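Local coordinates for frutapin (Artocarpus altilis, PDB 5KRP), which probably binds mannose-type carbohydrates through a jacalin-like lectin domain, in an assembly of four subunits, at residues E74-S79 with N127-G132; G26-E31 with G49-G54; E18-S23 with G145-L150. All blocks are in the same frame, centred on the assembly; numbering follows the deposited sequence. Where two conformers were deposited one is given.

Contact 1 (E74-S79 with N127-G132)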
loop_
_atom_site.group_PDB
_atom_site.type_symbol
_atom_site.label_atom_id
_atom_site.label_comp_id
_atom_site.label_asym_id
_atom_site.label_seq_id
_atom_site.Cartn_x
_atom_site.Cartn_y
_atom_site.Cartn_z
ATOM N N GLU A 74 -5.881 -6.753 18.947
ATOM C CA GLU A 74 -4.574 -6.494 19.571
ATOM C C GLU A 74 -3.518 -7.591 19.246
ATOM O O GLU A 74 -2.313 -7.297 19.247
ATOM C CB GLU A 74 -4.658 -6.412 21.091
ATOM C CG GLU A 74 -5.483 -5.282 21.641
ATOM C CD GLU A 74 -6.998 -5.508 21.483
ATOM O OE1 GLU A 74 -7.458 -6.716 21.424
ATOM O OE2 GLU A 74 -7.699 -4.453 21.396
ATOM N N GLU A 75 -4.000 -8.816 19.083
ATOM C CA GLU A 75 -3.134 -9.985 18.782
ATOM C C GLU A 75 -3.306 -10.372 17.316
ATOM O O GLU A 75 -4.434 -10.490 16.843
ATOM C CB GLU A 75 -3.451 -11.158 19.689
ATOM C CG GLU A 75 -2.527 -12.368 19.469
ATOM C CD GLU A 75 -2.885 -13.606 20.289
ATOM O OE1 GLU A 75 -4.081 -13.920 20.443
ATOM O OE2 GLU A 75 -1.936 -14.248 20.755
ATOM N N PHE A 76 -2.173 -10.556 16.635
ATOM C CA PHE A 76 -2.203 -10.917 15.216
ATOM C C PHE A 76 -0.945 -11.725 14.896
ATOM O O PHE A 76 0.055 -11.740 15.659
ATOM C CB PHE A 76 -2.241 -9.628 14.363
ATOM C CG PHE A 76 -1.227 -8.616 14.755
ATOM C CD1 PHE A 76 0.071 -8.676 14.287
ATOM C CD2 PHE A 76 -1.580 -7.536 15.592
ATOM C CE1 PHE A 76 1.028 -7.720 14.630
ATOM C CE2 PHE A 76 -0.611 -6.585 15.963
ATOM C CZ PHE A 76 0.680 -6.687 15.523
ATOM N N LEU A 77 -0.984 -12.384 13.758
ATOM C CA LEU A 77 0.112 -13.267 13.339
ATOM C C LEU A 77 1.368 -12.494 12.994
ATOM O O LEU A 77 1.261 -11.423 12.359
ATOM C CB LEU A 77 -0.318 -14.057 12.097
ATOM C CG LEU A 77 -1.469 -15.019 12.244
ATOM C CD1 LEU A 77 -1.779 -15.585 10.818
ATOM C CD2 LEU A 77 -1.006 -16.051 13.258
ATOM N N VAL A 78 2.510 -12.975 13.456
ATOM C CA VAL A 78 3.861 -12.507 13.070
ATOM C C VAL A 78 4.671 -13.555 12.305
ATOM O O VAL A 78 5.754 -13.284 11.777
ATOM C CB VAL A 78 4.649 -11.923 14.249
ATOM C CG1 VAL A 78 3.963 -10.699 14.796
ATOM C CG2 VAL A 78 4.810 -12.927 15.363
ATOM N N SER A 79 4.198 -14.806 12.247
ATOM C CA SER A 79 4.961 -15.901 11.615
ATOM C C SER A 79 3.993 -16.959 11.158
ATOM O O SER A 79 3.078 -17.385 11.912
ATOM C CB SER A 79 5.953 -16.578 12.580
ATOM O OG SER A 79 6.593 -17.667 11.893
ATOM N N ASN A 127 7.000 -6.326 9.569
ATOM C CA ASN A 127 6.068 -5.204 9.493
ATOM C C ASN A 127 4.997 -5.543 8.457
ATOM O O ASN A 127 5.330 -6.106 7.400
ATOM C CB ASN A 127 6.778 -3.900 9.107
ATOM C CG ASN A 127 5.889 -2.696 9.300
ATOM O OD1 ASN A 127 5.176 -2.618 10.287
ATOM N ND2 ASN A 127 5.797 -1.834 8.282
ATOM N N GLY A 128 3.751 -5.248 8.773
ATOM C CA GLY A 128 2.645 -5.672 7.952
ATOM C C GLY A 128 1.803 -6.706 8.667
ATOM O O GLY A 128 2.139 -7.198 9.770
ATOM N N LEU A 129 0.736 -7.050 7.969
ATOM C CA LEU A 129 -0.325 -7.943 8.512
ATOM C C LEU A 129 -0.784 -8.949 7.482
ATOM O O LEU A 129 -1.023 -8.595 6.322
ATOM C CB LEU A 129 -1.535 -7.148 8.940
ATOM C CG LEU A 129 -1.414 -6.167 10.124
ATOM C CD1 LEU A 129 -2.652 -5.298 10.275
ATOM C CD2 LEU A 129 -1.129 -6.968 11.380
ATOM N N VAL A 130 -1.131 -10.181 7.944
ATOM C CA VAL A 130 -1.772 -11.127 7.096
ATOM C C VAL A 130 -3.231 -10.713 7.033
ATOM O O VAL A 130 -3.908 -10.476 8.079
ATOM C CB VAL A 130 -1.701 -12.595 7.682
ATOM C CG1 VAL A 130 -2.475 -13.549 6.858
ATOM C CG2 VAL A 130 -0.273 -13.007 7.823
ATOM N N VAL A 131 -3.703 -10.559 5.797
ATOM C CA VAL A 131 -5.105 -10.134 5.590
ATOM C C VAL A 131 -5.934 -11.114 4.708
ATOM O O VAL A 131 -7.084 -10.851 4.350
ATOM C CB VAL A 131 -5.150 -8.702 5.015
ATOM C CG1 VAL A 131 -4.579 -7.668 5.977
ATOM C CG2 VAL A 131 -4.438 -8.614 3.661
ATOM N N GLY A 132 -5.363 -12.252 4.357
ATOM C CA GLY A 132 -6.082 -13.188 3.518
ATOM C C GLY A 132 -5.226 -14.412 3.242
ATOM O O GLY A 132 -4.006 -14.379 3.344
HETATM O O HOH W 1 -0.681 -10.506 10.745
#
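Phe76 and Leu129 meet with the aromatic ring lying under a methyl group: Leu129 CD2 sits over one face of the ring, 3.9 Å from its centroid and 24° off the ring normal, a CH-pi contact. The methyl is displaced toward the rim, so the ring atom nearest to Leu129 CD2 is Phe76 CD1, at 3.6 Å. The two side chains cross at about a right angle. With chi1 at 49°, Phe76 CG stands between the backbone N and the carbonyl carbon, which turns a face of the ring toward Leu129. Leu129 does not start out aimed at Phe76; its CD2 branch makes the approach at the end of the side chain.

One residue further along each segment, Leu77 and Val130 face each other through single methyls, with Leu77 CD1 4.2 Å from Val130 CG2, a looser apolar touch. Between the two pairs a water links the backbones, donating to Leu77 O at 2.7 Å and accepting from Val130 N at 2.9 Å. It thus satisfies a carbonyl and an amide that are too far apart to bond directly.

At the subunit boundary Leu129 rests against Met1 of the third subunit, while Asn127 pairs with a strand of the second subunit, carrying the sheet across that interface. The contact joins two sheets of the jacalin-like domain, that of strand 77-86 and that of strand 127-137. Leu77 also packs on Phe102 of strand 95-104, and Val130 on Ile125 of strand 119-125.

Contact 2 (G26-E31 with G49-G54)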
loop_
_atom_site.group_PDB
_atom_site.type_symbol
_atom_site.label_atom_id
_atom_site.label_comp_id
_atom_site.label_asym_id
_atom_site.label_seq_id
_atom_site.Cartn_x
_atom_site.Cartn_y
_atom_site.Cartn_z
ATOM N N GLY A 26 -8.158 -8.272 8.617
ATOM C CA GLY A 26 -7.433 -9.002 9.652
ATOM C C GLY A 26 -7.998 -10.424 9.804
ATOM O O GLY A 26 -8.791 -10.884 8.967
ATOM N N ILE A 27 -7.468 -11.084 10.826
ATOM C CA ILE A 27 -7.772 -12.501 11.154
ATOM C C ILE A 27 -8.337 -12.581 12.589
ATOM O O ILE A 27 -7.699 -12.161 13.542
ATOM C CB ILE A 27 -6.520 -13.365 11.054
ATOM C CG1 ILE A 27 -5.768 -13.194 9.717
ATOM C CG2 ILE A 27 -6.843 -14.867 11.234
ATOM C CD1 ILE A 27 -6.529 -13.437 8.431
ATOM N N ARG A 28 -9.458 -13.252 12.691
ATOM C CA ARG A 28 -10.084 -13.558 13.979
ATOM C C ARG A 28 -9.859 -15.009 14.390
ATOM O O ARG A 28 -9.378 -15.254 15.459
ATOM C CB ARG A 28 -11.560 -13.255 13.891
ATOM C CG ARG A 28 -11.862 -11.741 14.000
ATOM C CD ARG A 28 -13.271 -11.439 13.567
ATOM N NE ARG A 28 -13.602 -10.027 13.714
ATOM C CZ ARG A 28 -13.979 -9.418 14.830
ATOM N NH1 ARG A 28 -14.060 -10.093 15.978
ATOM N NH2 ARG A 28 -14.210 -8.080 14.797
ATOM N N ILE A 29 -10.212 -15.944 13.507
ATOM C CA ILE A 29 -10.130 -17.402 13.827
ATOM C C ILE A 29 -9.630 -18.142 12.634
ATOM O O ILE A 29 -10.112 -17.959 11.485
ATOM C CB ILE A 29 -11.517 -17.973 14.247
ATOM C CG1 ILE A 29 -12.031 -17.316 15.540
ATOM C CG2 ILE A 29 -11.534 -19.526 14.379
ATOM C CD1 ILE A 29 -13.538 -17.441 15.763
ATOM N N ILE A 30 -8.780 -19.118 12.942
ATOM C CA ILE A 30 -8.326 -20.113 11.939
ATOM C C ILE A 30 -8.780 -21.511 12.387
ATOM O O ILE A 30 -8.547 -21.847 13.526
ATOM C CB ILE A 30 -6.804 -20.100 11.744
ATOM C CG1 ILE A 30 -6.374 -18.736 11.187
ATOM C CG2 ILE A 30 -6.393 -21.190 10.749
ATOM C CD1 ILE A 30 -4.884 -18.494 11.281
ATOM N N GLU A 31 -9.471 -22.242 11.505
ATOM C CA GLU A 31 -9.884 -23.652 11.803
ATOM C C GLU A 31 -9.197 -24.582 10.812
ATOM O O GLU A 31 -9.261 -24.365 9.614
ATOM C CB GLU A 31 -11.394 -23.799 11.654
ATOM C CG GLU A 31 -12.191 -22.935 12.630
ATOM C CD GLU A 31 -13.705 -23.116 12.487
ATOM O OE1 GLU A 31 -14.184 -24.257 12.749
ATOM O OE2 GLU A 31 -14.403 -22.132 12.134
ATOM N N GLY A 49 -14.018 -4.418 11.130
ATOM C CA GLY A 49 -14.500 -4.529 12.551
ATOM C C GLY A 49 -15.573 -5.577 12.855
ATOM O O GLY A 49 -15.991 -5.708 14.021
ATOM N N GLU A 50 -16.062 -6.283 11.826
ATOM C CA GLU A 50 -17.055 -7.334 12.017
ATOM C C GLU A 50 -16.462 -8.650 11.451
ATOM O O GLU A 50 -15.721 -8.645 10.420
ATOM C CB GLU A 50 -18.390 -6.997 11.368
ATOM C CG GLU A 50 -19.147 -5.809 12.039
ATOM C CD GLU A 50 -19.556 -6.077 13.527
ATOM O OE1 GLU A 50 -19.800 -7.247 13.915
ATOM O OE2 GLU A 50 -19.614 -5.131 14.354
ATOM N N PRO A 51 -16.761 -9.774 12.094
ATOM C CA PRO A 51 -16.404 -11.050 11.472
ATOM C C PRO A 51 -16.985 -11.310 10.056
ATOM O O PRO A 51 -18.093 -10.889 9.715
ATOM C CB PRO A 51 -16.959 -12.119 12.414
ATOM C CG PRO A 51 -17.832 -11.447 13.393
ATOM C CD PRO A 51 -17.647 -9.961 13.253
ATOM N N PHE A 52 -16.211 -12.003 9.217
ATOM C CA PHE A 52 -16.671 -12.405 7.928
ATOM C C PHE A 52 -16.146 -13.850 7.690
ATOM O O PHE A 52 -14.923 -14.077 7.722
ATOM C CB PHE A 52 -16.136 -11.492 6.823
ATOM C CG PHE A 52 -16.594 -11.861 5.408
ATOM C CD1 PHE A 52 -16.038 -12.971 4.729
ATOM C CD2 PHE A 52 -17.544 -11.112 4.762
ATOM C CE1 PHE A 52 -16.443 -13.314 3.427
ATOM C CE2 PHE A 52 -17.964 -11.452 3.457
ATOM C CZ PHE A 52 -17.405 -12.565 2.797
ATOM N N SER A 53 -17.062 -14.826 7.580
ATOM C CA SER A 53 -16.616 -16.241 7.410
ATOM C C SER A 53 -16.159 -16.454 6.015
ATOM O O SER A 53 -16.923 -16.294 5.052
ATOM C CB SER A 53 -17.745 -17.239 7.741
ATOM O OG SER A 53 -18.193 -16.975 9.035
ATOM N N GLY A 54 -14.908 -16.882 5.867
ATOM C CA GLY A 54 -14.438 -17.294 4.520
ATOM C C GLY A 54 -15.048 -18.614 4.112
ATOM O O GLY A 54 -15.624 -19.334 4.947
#
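The backbones of 26-31 and 49-54 come nearest at Arg28 and Pro51, whose CA atoms are 7.2 Å apart, and Arg28 lies where its chain turns a corner in a classic beta bulge, facing Ile44 together with Ile29. From that corner the Arg28 side chain reaches across to strand 50-53 and carries the whole contact. Its CG lies anti to the carbonyl carbon (chi1 -78°), and the chain then runs extended from CG to NE, long enough to lie against the backbone and ring of Pro51.

The aliphatic part touches first: Arg28 CD is 3.8 Å from Pro51 CA and 3.9 Å from Pro51 CB. Beyond it the flat guanidinium turns one face to the proline, with Pro51 CD 4.0 Å above its plane and over the centre, and Pro51 N 3.6 Å from Arg28 NE on that face. The two side chains cross obliquely.

At the far end Arg28 NH2 comes within 3.1 Å of Gly49 O, but the angle is too poor for a hydrogen bond. The polar grip lies elsewhere: NH2 forms a salt bridge to Asp46, whose carboxylate also accepts from the Gly49 backbone N. Asp46 therefore ties the arginine tip and the turn before strand 50-53 to a common point. Glu50 OE1, 5.7 Å from Arg28 NH2, may add a weak electrostatic pull.

Strand 38-47 separates the two segments in an antiparallel four-stranded sheet, and Pro51 also packs on its Ile44. Three such sheets are the hallmark of the beta-prism fold of jacalin-related lectins; here an arginine reaches past the intervening strand 38-47 on the surface of one of them.

Contact 3 (E18-S23 with G145-L150)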
loop_
_atom_site.group_PDB
_atom_site.type_symbol
_atom_site.label_atom_id
_atom_site.label_comp_id
_atom_site.label_asym_id
_atom_site.label_seq_id
_atom_site.Cartn_x
_atom_site.Cartn_y
_atom_site.Cartn_z
ATOM N N GLU A 18 -7.997 -25.193 -6.826
ATOM C CA GLU A 18 -7.503 -23.851 -6.526
ATOM C C GLU A 18 -8.588 -23.045 -5.750
ATOM O O GLU A 18 -9.796 -23.114 -6.076
ATOM C CB GLU A 18 -7.199 -23.057 -7.783
ATOM C CG GLU A 18 -6.220 -23.769 -8.748
ATOM C CD GLU A 18 -4.761 -23.806 -8.309
ATOM O OE1 GLU A 18 -4.372 -23.014 -7.393
ATOM O OE2 GLU A 18 -3.993 -24.686 -8.884
ATOM N N TRP A 19 -8.139 -22.264 -4.766
ATOM C CA TRP A 19 -9.040 -21.344 -4.059
ATOM C C TRP A 19 -8.276 -20.134 -3.616
ATOM O O TRP A 19 -7.047 -20.165 -3.463
ATOM C CB TRP A 19 -9.740 -21.986 -2.874
ATOM C CG TRP A 19 -8.869 -22.611 -1.820
ATOM C CD1 TRP A 19 -8.512 -23.915 -1.744
ATOM C CD2 TRP A 19 -8.276 -21.982 -0.650
ATOM N NE1 TRP A 19 -7.746 -24.145 -0.656
ATOM C CE2 TRP A 19 -7.552 -22.971 0.021
ATOM C CE3 TRP A 19 -8.260 -20.645 -0.137
ATOM C CZ2 TRP A 19 -6.847 -22.719 1.229
ATOM C CZ3 TRP A 19 -7.611 -20.390 1.033
ATOM C CH2 TRP A 19 -6.886 -21.391 1.714
ATOM N N ASP A 20 -9.027 -19.051 -3.446
ATOM C CA ASP A 20 -8.465 -17.780 -3.008
ATOM C C ASP A 20 -9.499 -17.002 -2.224
ATOM O O ASP A 20 -10.497 -16.637 -2.805
ATOM C CB ASP A 20 -7.884 -16.992 -4.174
ATOM C CG ASP A 20 -7.158 -15.721 -3.724
ATOM O OD1 ASP A 20 -7.163 -15.334 -2.524
ATOM O OD2 ASP A 20 -6.340 -15.229 -4.537
ATOM N N ASP A 21 -9.323 -16.877 -0.878
ATOM C CA ASP A 21 -10.307 -16.175 -0.062
ATOM C C ASP A 21 -10.328 -14.670 -0.356
ATOM O O ASP A 21 -11.301 -13.996 -0.053
ATOM C CB ASP A 21 -10.086 -16.373 1.426
ATOM C CG ASP A 21 -10.389 -17.801 1.923
ATOM O OD1 ASP A 21 -11.123 -18.521 1.217
ATOM O OD2 ASP A 21 -9.956 -18.093 3.079
ATOM N N GLY A 22 -9.285 -14.162 -0.997
ATOM C CA GLY A 22 -9.145 -12.724 -1.192
ATOM C C GLY A 22 -8.678 -12.036 0.098
ATOM O O GLY A 22 -8.088 -12.707 0.971
ATOM N N SER A 23 -8.897 -10.698 0.205
ATOM C CA SER A 23 -8.285 -9.915 1.241
ATOM C C SER A 23 -9.330 -9.202 2.065
ATOM O O SER A 23 -10.379 -8.831 1.538
ATOM C CB SER A 23 -7.284 -8.889 0.633
ATOM O OG SER A 23 -6.146 -9.635 0.064
ATOM N N GLY A 145 -0.881 -20.049 0.587
ATOM C CA GLY A 145 -0.228 -18.758 0.347
ATOM C C GLY A 145 -0.917 -17.654 1.151
ATOM O O GLY A 145 -1.972 -17.877 1.687
ATOM N N VAL A 146 -0.298 -16.478 1.197
ATOM C CA VAL A 146 -0.772 -15.433 2.110
ATOM C C VAL A 146 -0.777 -14.085 1.445
ATOM O O VAL A 146 0.151 -13.675 0.770
ATOM C CB VAL A 146 -0.099 -15.385 3.519
ATOM C CG1 VAL A 146 -0.232 -16.730 4.224
ATOM C CG2 VAL A 146 1.347 -14.976 3.449
ATOM N N HIS A 147 -1.896 -13.377 1.671
ATOM C CA HIS A 147 -2.024 -11.985 1.264
ATOM C C HIS A 147 -1.615 -11.081 2.430
ATOM O O HIS A 147 -2.053 -11.331 3.563
ATOM C CB HIS A 147 -3.480 -11.660 0.921
ATOM C CG HIS A 147 -4.038 -12.445 -0.239
ATOM N ND1 HIS A 147 -3.508 -12.364 -1.522
ATOM C CD2 HIS A 147 -5.096 -13.301 -0.328
ATOM C CE1 HIS A 147 -4.210 -13.130 -2.340
ATOM N NE2 HIS A 147 -5.170 -13.719 -1.642
ATOM N N MET A 148 -0.854 -10.007 2.150
ATOM C CA MET A 148 -0.392 -9.104 3.208
ATOM C C MET A 148 -0.755 -7.652 2.908
ATOM O O MET A 148 -0.740 -7.229 1.732
ATOM C CB MET A 148 1.134 -9.215 3.403
ATOM C CG MET A 148 1.572 -10.671 3.709
ATOM S SD MET A 148 3.353 -10.804 3.970
ATOM C CE MET A 148 3.388 -9.826 5.470
ATOM N N ALA A 149 -0.957 -6.882 3.960
ATOM C CA ALA A 149 -1.192 -5.435 3.813
ATOM C C ALA A 149 -0.553 -4.634 4.944
ATOM O O ALA A 149 -0.159 -5.211 5.894
ATOM C CB ALA A 149 -2.640 -5.114 3.692
ATOM N N LEU A 150 -0.417 -3.306 4.723
ATOM C CA LEU A 150 0.256 -2.177 5.535
ATOM C C LEU A 150 1.689 -1.599 5.225
ATOM O O LEU A 150 1.952 -0.681 4.430
ATOM C CB LEU A 150 0.176 -2.458 6.997
ATOM C CG LEU A 150 -1.081 -2.040 7.698
ATOM C CD1 LEU A 150 -2.293 -2.211 6.854
ATOM C CD2 LEU A 150 -1.090 -2.879 8.950
ATOM O OXT LEU A 150 2.734 -1.937 5.865
#
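Asp20, on strand 17-20, meets His147 of strand 141-149 edge on. A chi1 of -174° points the carboxylate away from the backbone N and out to the imidazole, and the two planes are only 13° apart. His147 NE2 donates to the syn lone pair of Asp20 OD1 at 2.7 Å and 172°, with the acceptor almost in the ring plane.

The chain then turns through Asp21, and Gly22 N gives the same OD1 a second hydrogen bond of 2.9 Å from above the carboxylate plane. This is an Asx turn; two donors grip one oxygen, fixing the carboxylate against the imidazole. In the beta-prism both strands belong to one antiparallel sheet, separated by strand 127-137, so the His-carboxylate bond spans the intervening strand. Thr7 takes up the other ring nitrogen, ND1.

Gly22 O approaches His147 CD2 to 3.3 Å; this carbonyl is buried here and has no hydrogen-bonding partner. Ser23 comes last, its OG 3.5 Å from both CB and CG of His147 while hydrogen-bonded to Thr5. The Ser23 backbone N binds Asn48 of the third subunit.

The three contacts lie within one jacalin-like domain, their centres about 12 to 13 Å apart. Along the chain, contact 3 closes a loop from near the N-terminus to the last residues; contacts 2 and 1 follow one another inside it. Contacts 1 and 3 are coupled through adjacent strands 127-137 and 141-149, with probable backbone hydrogen bonds between Val131, Gly132 and His147. Contact 2 belongs to the sheet of strands 26-34 and 50-53 and meets contact 1 where Ile27 and Ile30 pack against Val130 and Leu77, respectively. Together they sample all three sheets of the prism, and contact 1 links two of them directly. Residues of all three segment pairs also touch the third subunit.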